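Local coordinates for uncharacterized protein (Bacteroides uniformis ATCC 8492, PDB 4Q68), which probably acts as an NlpC/P60 amidase that cleaves the amide bond between N-acetylmuramic acid and L-alanine in cell-wall peptidoglycan, at residues K153-L158 and G232-R237; Y90-I95 and E116-S121; I12-V17 and I34-V39. One frame throughout, in Å; residues are numbered along the deposited sequence.

Interaction 1 (K153-L158 and G232-R237); sequences KEVHYL and GIRVLR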
loop_
_atom_site.group_PDB
_atom_site.type_symbol
_atom_site.label_atom_id
_atom_site.label_comp_id
_atom_site.label_asym_id
_atom_site.label_seq_id
_atom_site.Cartn_x
_atom_site.Cartn_y
_atom_site.Cartn_z
ATOM N N LYS A 153 -15.059 -10.406 4.253
ATOM C CA LYS A 153 -13.956 -11.350 4.367
ATOM C C LYS A 153 -13.132 -11.004 5.613
ATOM O O LYS A 153 -12.970 -9.839 5.947
ATOM C CB LYS A 153 -13.093 -11.310 3.098
ATOM C CG LYS A 153 -13.884 -11.378 1.772
ATOM C CD LYS A 153 -14.823 -12.575 1.712
ATOM C CE LYS A 153 -15.479 -12.683 0.348
ATOM N NZ LYS A 153 -14.487 -12.463 -0.733
ATOM N N GLU A 154 -12.619 -12.027 6.294
ATOM C CA GLU A 154 -11.716 -11.831 7.445
ATOM C C GLU A 154 -10.296 -11.749 6.932
ATOM O O GLU A 154 -9.871 -12.556 6.095
ATOM C CB GLU A 154 -11.744 -12.959 8.496
ATOM C CG GLU A 154 -12.972 -13.086 9.387
ATOM C CD GLU A 154 -13.275 -11.923 10.332
ATOM O OE1 GLU A 154 -12.403 -11.429 11.086
ATOM O OE2 GLU A 154 -14.446 -11.547 10.345
ATOM N N VAL A 155 -9.562 -10.793 7.455
ATOM C CA VAL A 155 -8.137 -10.699 7.210
ATOM C C VAL A 155 -7.447 -10.614 8.554
ATOM O O VAL A 155 -8.033 -10.180 9.551
ATOM C CB VAL A 155 -7.767 -9.468 6.341
ATOM C CG1 VAL A 155 -8.414 -9.569 4.974
ATOM C CG2 VAL A 155 -8.158 -8.158 7.000
ATOM N N HIS A 156 -6.193 -11.016 8.590
ATOM C CA HIS A 156 -5.405 -10.910 9.798
ATOM C C HIS A 156 -4.704 -9.575 9.863
ATOM O O HIS A 156 -4.287 -9.029 8.843
ATOM C CB HIS A 156 -4.386 -12.028 9.850
ATOM C CG HIS A 156 -4.999 -13.380 9.995
ATOM N ND1 HIS A 156 -4.750 -14.178 11.082
ATOM C CD2 HIS A 156 -5.838 -14.084 9.199
ATOM C CE1 HIS A 156 -5.422 -15.309 10.962
ATOM N NE2 HIS A 156 -6.098 -15.275 9.832
ATOM N N TYR A 157 -4.558 -9.047 11.068
ATOM C CA TYR A 157 -3.829 -7.798 11.255
ATOM C C TYR A 157 -3.207 -7.826 12.634
ATOM O O TYR A 157 -3.574 -8.650 13.477
ATOM C CB TYR A 157 -4.744 -6.562 11.078
ATOM C CG TYR A 157 -5.648 -6.268 12.260
ATOM C CD1 TYR A 157 -6.638 -7.157 12.647
ATOM C CD2 TYR A 157 -5.482 -5.126 13.008
ATOM C CE1 TYR A 157 -7.425 -6.915 13.757
ATOM C CE2 TYR A 157 -6.280 -4.876 14.118
ATOM C CZ TYR A 157 -7.248 -5.778 14.487
ATOM O OH TYR A 157 -8.035 -5.557 15.598
ATOM N N LEU A 158 -2.265 -6.918 12.867
ATOM C CA LEU A 158 -1.625 -6.772 14.161
ATOM C C LEU A 158 -2.181 -5.504 14.804
ATOM O O LEU A 158 -1.924 -4.401 14.310
ATOM C CB LEU A 158 -0.110 -6.636 13.982
ATOM C CG LEU A 158 0.680 -6.554 15.289
ATOM C CD1 LEU A 158 0.642 -7.867 16.069
ATOM C CD2 LEU A 158 2.111 -6.151 15.001
ATOM N N GLY A 232 -3.802 -0.506 13.575
ATOM C CA GLY A 232 -2.891 -1.631 13.487
ATOM C C GLY A 232 -2.262 -1.691 12.126
ATOM O O GLY A 232 -2.273 -0.696 11.390
ATOM N N ILE A 233 -1.682 -2.851 11.806
ATOM C CA ILE A 233 -1.010 -3.034 10.522
ATOM C C ILE A 233 -1.297 -4.397 9.931
ATOM O O ILE A 233 -1.487 -5.381 10.649
ATOM C CB ILE A 233 0.538 -2.830 10.620
ATOM C CG1 ILE A 233 1.193 -3.814 11.596
ATOM C CG2 ILE A 233 0.847 -1.385 10.991
ATOM C CD1 ILE A 233 2.708 -3.726 11.646
ATOM N N ARG A 234 -1.275 -4.438 8.605
ATOM C CA ARG A 234 -1.049 -5.646 7.839
ATOM C C ARG A 234 0.395 -5.592 7.341
ATOM O O ARG A 234 0.909 -4.522 7.019
ATOM C CB ARG A 234 -2.035 -5.773 6.668
ATOM C CG ARG A 234 -3.483 -5.869 7.124
ATOM C CD ARG A 234 -4.473 -6.028 6.001
ATOM N NE ARG A 234 -4.327 -7.328 5.351
ATOM C CZ ARG A 234 -5.090 -7.775 4.359
ATOM N NH1 ARG A 234 -6.034 -7.020 3.836
ATOM N NH2 ARG A 234 -4.907 -8.987 3.869
ATOM N N VAL A 235 1.042 -6.751 7.308
ATOM C CA VAL A 235 2.431 -6.883 6.906
ATOM C C VAL A 235 2.479 -7.818 5.704
ATOM O O VAL A 235 2.015 -8.964 5.781
ATOM C CB VAL A 235 3.290 -7.457 8.054
ATOM C CG1 VAL A 235 4.732 -7.623 7.615
ATOM C CG2 VAL A 235 3.194 -6.569 9.284
ATOM N N LEU A 236 2.999 -7.297 4.596
ATOM C CA LEU A 236 3.106 -8.034 3.342
ATOM C C LEU A 236 4.576 -8.140 2.969
ATOM O O LEU A 236 5.395 -7.308 3.366
ATOM C CB LEU A 236 2.359 -7.339 2.201
ATOM C CG LEU A 236 0.873 -7.025 2.390
ATOM C CD1 LEU A 236 0.099 -8.211 2.940
ATOM C CD2 LEU A 236 0.645 -5.781 3.244
ATOM N N ARG A 237 4.924 -9.152 2.181
ATOM C CA ARG A 237 6.315 -9.378 1.810
ATOM C C ARG A 237 6.398 -9.752 0.343
ATOM O O ARG A 237 5.685 -10.637 -0.131
ATOM C CB ARG A 237 6.899 -10.478 2.688
ATOM C CG ARG A 237 8.397 -10.744 2.501
ATOM C CD ARG A 237 8.935 -11.689 3.555
ATOM N NE ARG A 237 8.797 -11.087 4.873
ATOM C CZ ARG A 237 8.598 -11.735 6.015
ATOM N NH1 ARG A 237 8.549 -13.064 6.074
ATOM N NH2 ARG A 237 8.443 -11.023 7.128
HETATM O O HOH W 1 -2.755 -9.299 6.670
#
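Leu158 and Ile233 trade two backbone hydrogen bonds, forming a hydrogen-bonded antiparallel pair that ties the end of 153-158 to strand 230-238. Leu158 N gives a nearly straight bond (173°) to Ile233 O at 2.8 Å; Ile233 N returns a more bent one to Leu158 O at 3.0 Å.

The apolar part sits beside this pair. The two side chains run alongside each other on the same face of the sheet, with Leu158 CB 3.9 Å from Ile233 CG1, and Gly232 CA meets the edge of the Tyr157 ring.

Most of the other side-chain contact belongs to Arg234. Its chain bends at chi3 (68°), bringing the guanidinium beneath Val155, whose CB stands over the centre of one face, 3.7 Å from Arg234 CZ; the two side chains cross at about a right angle. Water 1, at the guanidinium edge and in its plane, accepts from Arg234 NE (2.8 Å) and donates to His156 O (2.7 Å), while NH2 forms a salt bridge with Asp106.

Asp106 probably balances the charge of the buried arginine, and with the water and the valine, polar and apolar contacts together join strand 154-156 to the main sheet.

Interaction 2 (Y90-I95 and E116-S121); sequences YIADWI and ERLSIS. With NA (sodium ion), chain D.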
loop_
_atom_site.group_PDB
_atom_site.type_symbol
_atom_site.label_atom_id
_atom_site.label_comp_id
_atom_site.label_asym_id
_atom_site.label_seq_id
_atom_site.Cartn_x
_atom_site.Cartn_y
_atom_site.Cartn_z
ATOM N N TYR A 90 -8.305 -0.011 -3.363
ATOM C CA TYR A 90 -8.388 -0.489 -1.995
ATOM C C TYR A 90 -7.237 -1.435 -1.705
ATOM O O TYR A 90 -6.998 -2.385 -2.461
ATOM C CB TYR A 90 -9.720 -1.173 -1.738
ATOM C CG TYR A 90 -10.908 -0.257 -1.746
ATOM C CD1 TYR A 90 -11.059 0.725 -0.774
ATOM C CD2 TYR A 90 -11.915 -0.392 -2.698
ATOM C CE1 TYR A 90 -12.171 1.541 -0.751
ATOM C CE2 TYR A 90 -13.040 0.414 -2.668
ATOM C CZ TYR A 90 -13.170 1.368 -1.684
ATOM O OH TYR A 90 -14.302 2.145 -1.589
ATOM N N ILE A 91 -6.541 -1.204 -0.603
ATOM C CA ILE A 91 -5.358 -1.980 -0.326
ATOM C C ILE A 91 -5.676 -3.449 -0.052
ATOM O O ILE A 91 -4.895 -4.311 -0.426
ATOM C CB ILE A 91 -4.488 -1.299 0.744
ATOM C CG1 ILE A 91 -4.084 0.106 0.264
ATOM C CG2 ILE A 91 -3.250 -2.144 1.058
ATOM C CD1 ILE A 91 -3.496 0.171 -1.154
ATOM N N ALA A 92 -6.841 -3.775 0.506
ATOM C CA ALA A 92 -7.184 -5.202 0.638
ATOM C C ALA A 92 -7.170 -5.867 -0.735
ATOM O O ALA A 92 -6.739 -7.006 -0.884
ATOM C CB ALA A 92 -8.542 -5.391 1.291
ATOM N N ASP A 93 -7.677 -5.155 -1.742
ATOM C CA ASP A 93 -7.760 -5.667 -3.120
ATOM C C ASP A 93 -6.366 -5.756 -3.752
ATOM O O ASP A 93 -6.032 -6.732 -4.425
ATOM C CB ASP A 93 -8.662 -4.720 -3.913
ATOM C CG ASP A 93 -9.337 -5.359 -5.115
ATOM O OD1 ASP A 93 -9.261 -6.591 -5.326
ATOM O OD2 ASP A 93 -9.991 -4.572 -5.833
ATOM N N TRP A 94 -5.553 -4.733 -3.505
ATOM C CA TRP A 94 -4.153 -4.672 -3.930
ATOM C C TRP A 94 -3.368 -5.868 -3.365
ATOM O O TRP A 94 -2.612 -6.512 -4.085
ATOM C CB TRP A 94 -3.596 -3.328 -3.455
ATOM C CG TRP A 94 -2.246 -2.901 -3.924
ATOM C CD1 TRP A 94 -1.991 -2.055 -4.963
ATOM C CD2 TRP A 94 -0.984 -3.170 -3.306
ATOM N NE1 TRP A 94 -0.650 -1.801 -5.048
ATOM C CE2 TRP A 94 -0.008 -2.461 -4.035
ATOM C CE3 TRP A 94 -0.585 -3.922 -2.192
ATOM C CZ2 TRP A 94 1.344 -2.499 -3.696
ATOM C CZ3 TRP A 94 0.766 -3.944 -1.855
ATOM C CH2 TRP A 94 1.708 -3.245 -2.610
ATOM N N ILE A 95 -3.576 -6.155 -2.083
ATOM C CA ILE A 95 -2.943 -7.293 -1.439
ATOM C C ILE A 95 -3.420 -8.582 -2.101
ATOM O O ILE A 95 -2.609 -9.443 -2.446
ATOM C CB ILE A 95 -3.264 -7.296 0.065
ATOM C CG1 ILE A 95 -2.555 -6.134 0.757
ATOM C CG2 ILE A 95 -2.875 -8.656 0.696
ATOM C CD1 ILE A 95 -3.067 -5.846 2.155
ATOM N N GLU A 116 -9.805 -8.976 11.422
ATOM C CA GLU A 116 -10.886 -8.015 11.289
ATOM C C GLU A 116 -11.663 -8.323 10.013
ATOM O O GLU A 116 -11.093 -8.708 8.993
ATOM C CB GLU A 116 -10.387 -6.549 11.357
ATOM C CG GLU A 116 -9.454 -6.099 10.240
ATOM C CD GLU A 116 -9.163 -4.602 10.239
ATOM O OE1 GLU A 116 -9.459 -3.918 11.239
ATOM O OE2 GLU A 116 -8.632 -4.113 9.221
ATOM N N ARG A 117 -12.981 -8.158 10.105
ATOM C CA ARG A 117 -13.914 -8.389 9.008
ATOM C C ARG A 117 -13.946 -7.112 8.158
ATOM O O ARG A 117 -14.293 -6.053 8.650
ATOM C CB ARG A 117 -15.311 -8.698 9.541
ATOM C CG ARG A 117 -16.336 -9.002 8.453
ATOM C CD ARG A 117 -17.683 -9.134 9.085
ATOM N NE ARG A 117 -18.792 -9.258 8.140
ATOM C CZ ARG A 117 -19.307 -10.412 7.735
ATOM N NH1 ARG A 117 -18.754 -11.566 8.101
ATOM N NH2 ARG A 117 -20.370 -10.415 6.929
ATOM N N LEU A 118 -13.579 -7.210 6.888
ATOM C CA LEU A 118 -13.529 -6.044 6.028
ATOM C C LEU A 118 -14.913 -5.442 5.827
ATOM O O LEU A 118 -15.904 -6.145 5.631
ATOM C CB LEU A 118 -12.926 -6.403 4.675
ATOM C CG LEU A 118 -11.453 -6.824 4.694
ATOM C CD1 LEU A 118 -11.055 -7.314 3.309
ATOM C CD2 LEU A 118 -10.547 -5.687 5.147
ATOM N N SER A 119 -14.955 -4.118 5.860
ATOM C CA SER A 119 -16.147 -3.355 5.558
ATOM C C SER A 119 -15.693 -2.190 4.680
ATOM O O SER A 119 -15.192 -1.185 5.192
ATOM C CB SER A 119 -16.796 -2.907 6.869
ATOM O OG SER A 119 -17.920 -2.099 6.630
ATOM N N ILE A 120 -15.819 -2.370 3.372
ATOM C CA ILE A 120 -15.259 -1.448 2.403
ATOM C C ILE A 120 -16.370 -0.871 1.554
ATOM O O ILE A 120 -17.122 -1.591 0.916
ATOM C CB ILE A 120 -14.164 -2.149 1.563
ATOM C CG1 ILE A 120 -12.977 -2.551 2.455
ATOM C CG2 ILE A 120 -13.707 -1.251 0.439
ATOM C CD1 ILE A 120 -11.911 -3.411 1.770
ATOM N N SER A 121 -16.461 0.454 1.569
ATOM C CA SER A 121 -17.508 1.192 0.867
ATOM C C SER A 121 -17.221 2.684 0.692
ATOM O O SER A 121 -18.079 3.412 0.208
ATOM C CB SER A 121 -18.848 1.046 1.597
ATOM O OG SER A 121 -18.764 1.620 2.880
HETATM NA NA NA D . -10.311 -4.020 13.456
HETATM O O HOH W 2 -11.470 -6.359 14.204
HETATM O O HOH W 3 -10.187 -2.496 15.696
HETATM O O HOH W 4 -12.712 -3.188 12.423
HETATM O O HOH W 5 -8.179 -3.780 11.434
#
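Ile120 sets its CG2 methyl almost squarely over the ring of Tyr90, a CH-pi contact in which the carbon lies 3.3 Å from the ring centroid and only 8° off the normal. This is where the start of helix 91-100 meets the segment leaving strand 115-117, within the NlpC/P60 amidase fold. The two side chains overlap while heading opposite ways. In Ile120, CG1 lies beside the backbone N (chi1 -65°), an arrangement that leaves CG2 for the ring and lets CD1 reach Ala92 CB at 3.9 Å. The same Ala92 CB meets Leu118 CD1 at 3.8 Å, so one methyl on the first turn of the helix receives two branched side chains. No hydrogen bond crosses between the segments.

Further out, polar contacts fix both partners. Tyr90 occupies the N-cap position, and its carbonyl accepts from Trp94 N. Its hydroxyl bonds to Glu147 on helix 137-150 and to the backbone N of Met123, which anchors the far end of the ring, while the methyl packed on its face limits its rotation. Replacing Tyr90 with alanine would probably open a gap beneath Ile120 CG2 and leave Glu147 and Met123 N without their hydroxyl partner. Asp187 accepts from Ala92 N at the helix start, Ser151 OG is bonded to Ile120 N, and Arg234 of strand 230-238 also touches Ala92.

At the strand end of 116-121 Glu116 reaches a sodium ion. In one of its two conformers the chain is extended beyond CG and OE1 binds the sodium at 2.4 Å; waters 2, 3 and 4 each stand 2.7 Å from the same ion, with water 5 a longer, less certain ligand at 3.0 Å.

Interaction 3 (I12-V17 and I34-V39); sequences IKYLDV and INCDEV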
loop_
_atom_site.group_PDB
_atom_site.type_symbol
_atom_site.label_atom_id
_atom_site.label_comp_id
_atom_site.label_asym_id
_atom_site.label_seq_id
_atom_site.Cartn_x
_atom_site.Cartn_y
_atom_site.Cartn_z
ATOM N N ILE A 12 15.033 3.331 0.349
ATOM C CA ILE A 12 15.963 4.363 0.817
ATOM C C ILE A 12 16.376 5.291 -0.321
ATOM O O ILE A 12 16.614 6.480 -0.108
ATOM C CB ILE A 12 17.204 3.717 1.487
ATOM C CG1 ILE A 12 16.831 3.152 2.865
ATOM C CG2 ILE A 12 18.381 4.703 1.595
ATOM C CD1 ILE A 12 16.248 4.168 3.833
ATOM N N LYS A 13 16.452 4.766 -1.547
ATOM C CA LYS A 13 16.747 5.587 -2.737
ATOM C C LYS A 13 15.759 6.705 -2.975
ATOM O O LYS A 13 16.078 7.679 -3.661
ATOM C CB LYS A 13 16.782 4.754 -4.019
ATOM C CG LYS A 13 17.948 3.807 -4.110
ATOM C CD LYS A 13 18.003 3.091 -5.446
ATOM C CE LYS A 13 18.852 1.842 -5.376
ATOM N NZ LYS A 13 18.596 0.929 -6.523
ATOM N N TYR A 14 14.541 6.566 -2.437
ATOM C CA TYR A 14 13.506 7.599 -2.572
ATOM C C TYR A 14 13.529 8.655 -1.470
ATOM O O TYR A 14 12.718 9.574 -1.504
ATOM C CB TYR A 14 12.110 6.960 -2.630
ATOM C CG TYR A 14 11.777 6.404 -3.988
ATOM C CD1 TYR A 14 12.232 5.156 -4.378
ATOM C CD2 TYR A 14 11.024 7.133 -4.905
ATOM C CE1 TYR A 14 11.949 4.655 -5.643
ATOM C CE2 TYR A 14 10.725 6.630 -6.157
ATOM C CZ TYR A 14 11.195 5.401 -6.529
ATOM O OH TYR A 14 10.914 4.933 -7.792
ATOM N N LEU A 15 14.439 8.572 -0.497
ATOM C CA LEU A 15 14.457 9.609 0.525
ATOM C C LEU A 15 14.551 10.971 -0.149
ATOM O O LEU A 15 15.297 11.151 -1.117
ATOM C CB LEU A 15 15.606 9.416 1.518
ATOM C CG LEU A 15 15.463 8.212 2.448
ATOM C CD1 LEU A 15 16.700 8.078 3.293
ATOM C CD2 LEU A 15 14.243 8.334 3.353
ATOM N N ASP A 16 13.792 11.917 0.389
ATOM C CA ASP A 16 13.752 13.317 -0.033
ATOM C C ASP A 16 12.946 13.571 -1.297
ATOM O O ASP A 16 12.759 14.729 -1.662
ATOM C CB ASP A 16 15.169 13.922 -0.095
ATOM C CG ASP A 16 15.874 13.839 1.236
ATOM O OD1 ASP A 16 15.224 14.171 2.259
ATOM O OD2 ASP A 16 17.068 13.457 1.285
ATOM N N VAL A 17 12.423 12.526 -1.942
ATOM C CA VAL A 17 11.531 12.738 -3.070
ATOM C C VAL A 17 10.266 13.434 -2.557
ATOM O O VAL A 17 9.698 13.019 -1.544
ATOM C CB VAL A 17 11.184 11.416 -3.763
ATOM C CG1 VAL A 17 10.064 11.602 -4.786
ATOM C CG2 VAL A 17 12.423 10.850 -4.451
ATOM N N ILE A 34 3.778 6.816 -14.742
ATOM C CA ILE A 34 5.006 6.649 -13.999
ATOM C C ILE A 34 5.550 8.024 -13.632
ATOM O O ILE A 34 5.966 8.784 -14.509
ATOM C CB ILE A 34 6.041 5.835 -14.790
ATOM C CG1 ILE A 34 5.447 4.468 -15.170
ATOM C CG2 ILE A 34 7.322 5.668 -13.973
ATOM C CD1 ILE A 34 6.358 3.596 -16.026
ATOM N N ASN A 35 5.496 8.353 -12.351
ATOM C CA ASN A 35 6.025 9.614 -11.841
ATOM C C ASN A 35 6.821 9.311 -10.591
ATOM O O ASN A 35 6.310 9.351 -9.477
ATOM C CB ASN A 35 4.906 10.611 -11.552
ATOM C CG ASN A 35 5.431 11.995 -11.214
ATOM O OD1 ASN A 35 6.625 12.162 -10.944
ATOM N ND2 ASN A 35 4.543 12.987 -11.230
ATOM N N CYS A 36 8.095 9.011 -10.789
ATOM C CA CYS A 36 8.939 8.612 -9.677
ATOM C C CYS A 36 9.536 9.810 -8.932
ATOM O O CYS A 36 10.175 9.609 -7.897
ATOM C CB CYS A 36 10.033 7.638 -10.123
ATOM S SG CYS A 36 9.376 6.093 -10.831
ATOM N N ASP A 37 9.301 11.033 -9.420
ATOM C CA ASP A 37 9.816 12.263 -8.821
ATOM C C ASP A 37 8.795 12.954 -7.895
ATOM O O ASP A 37 9.124 13.932 -7.241
ATOM C CB ASP A 37 10.226 13.267 -9.913
ATOM C CG ASP A 37 11.235 12.702 -10.923
ATOM O OD1 ASP A 37 11.988 11.753 -10.609
ATOM O OD2 ASP A 37 11.284 13.236 -12.049
ATOM N N GLU A 38 7.559 12.458 -7.888
ATOM C CA GLU A 38 6.472 13.035 -7.095
ATOM C C GLU A 38 5.643 11.837 -6.670
ATOM O O GLU A 38 5.063 11.180 -7.530
ATOM C CB GLU A 38 5.634 13.997 -7.943
ATOM C CG GLU A 38 6.383 15.204 -8.472
ATOM C CD GLU A 38 5.501 16.130 -9.270
ATOM O OE1 GLU A 38 4.750 15.642 -10.133
ATOM O OE2 GLU A 38 5.580 17.361 -9.055
ATOM N N VAL A 39 5.588 11.540 -5.372
ATOM C CA VAL A 39 4.953 10.306 -4.913
ATOM C C VAL A 39 3.964 10.560 -3.788
ATOM O O VAL A 39 4.027 11.580 -3.107
ATOM C CB VAL A 39 6.012 9.267 -4.451
ATOM C CG1 VAL A 39 6.998 8.976 -5.564
ATOM C CG2 VAL A 39 6.729 9.718 -3.190
#
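Val17 pushes its CG1 methyl against the backbone of 34-39, coming within 3.5 Å of Asp37 O. From the end of helix 2-12 onward, both segments lie in the irregular connection to helix 41-53. A type I turn from Ile12 to Leu15 runs into a type II turn from Tyr14 to Val17, and the second is closed by Val17 N bonding to Tyr14 O.

In Val17, CG1 is anti to the backbone N (chi1 170°), which aims this branch at the loop 34-39; besides the Asp37 carbonyl it lies 4.1 Å from Val39 CG1 and from Val39 CG2, meeting the fork of that valine.

Tyr14 comes in next to Val17. With chi1 at -80° its CG lies beside the backbone N, and the ring extends to Cys36, where CE2 is 3.5 Å from the carbonyl O, at a slant to the ring, and OH is 3.7 Å from CB. Leu44, Tyr47 and Val48 of helix 41-53 also touch this ring, which therefore joins the turn both to the loop and to the helix that follows it. Across the segments the contact is van der Waals packing at the protein surface, without a clear hydrogen bond.

The shape of 34-39 has its own support. Val39 is held by backbone bonds to Pro18 and Val20, just past the two successive turns. Asn35 OD1 accepts from Asp37 N in an Asx turn, and the ND2 N-H of the same amide goes to the anti lone pair of Glu38 OE1 at 2.9 Å.

Overall arrangement
Interactions 1 and 2 are neighbours, their centres 10 Å apart, and strands 154-156 and 115-117 join them as a two-stranded antiparallel sheet: Val155 O is 2.8 Å from Glu116 N and Lys153 O is 2.9 Å from Leu118 N, both probable hydrogen bonds. Arg234 of interaction 1 also packs on Ala92 of interaction 2. The sodium bound by Glu116 lies about 3 Å from the Tyr157 side chain. Tyr90 in interaction 2 is nearest the N-acetylglucosamine attached to the protein, about 4 Å from its side chain to the sugar. Interaction 3 sits across the chain's centre, about 26 Å from either other contact between centres, with the Val39 side chain about 9 Å from that sugar.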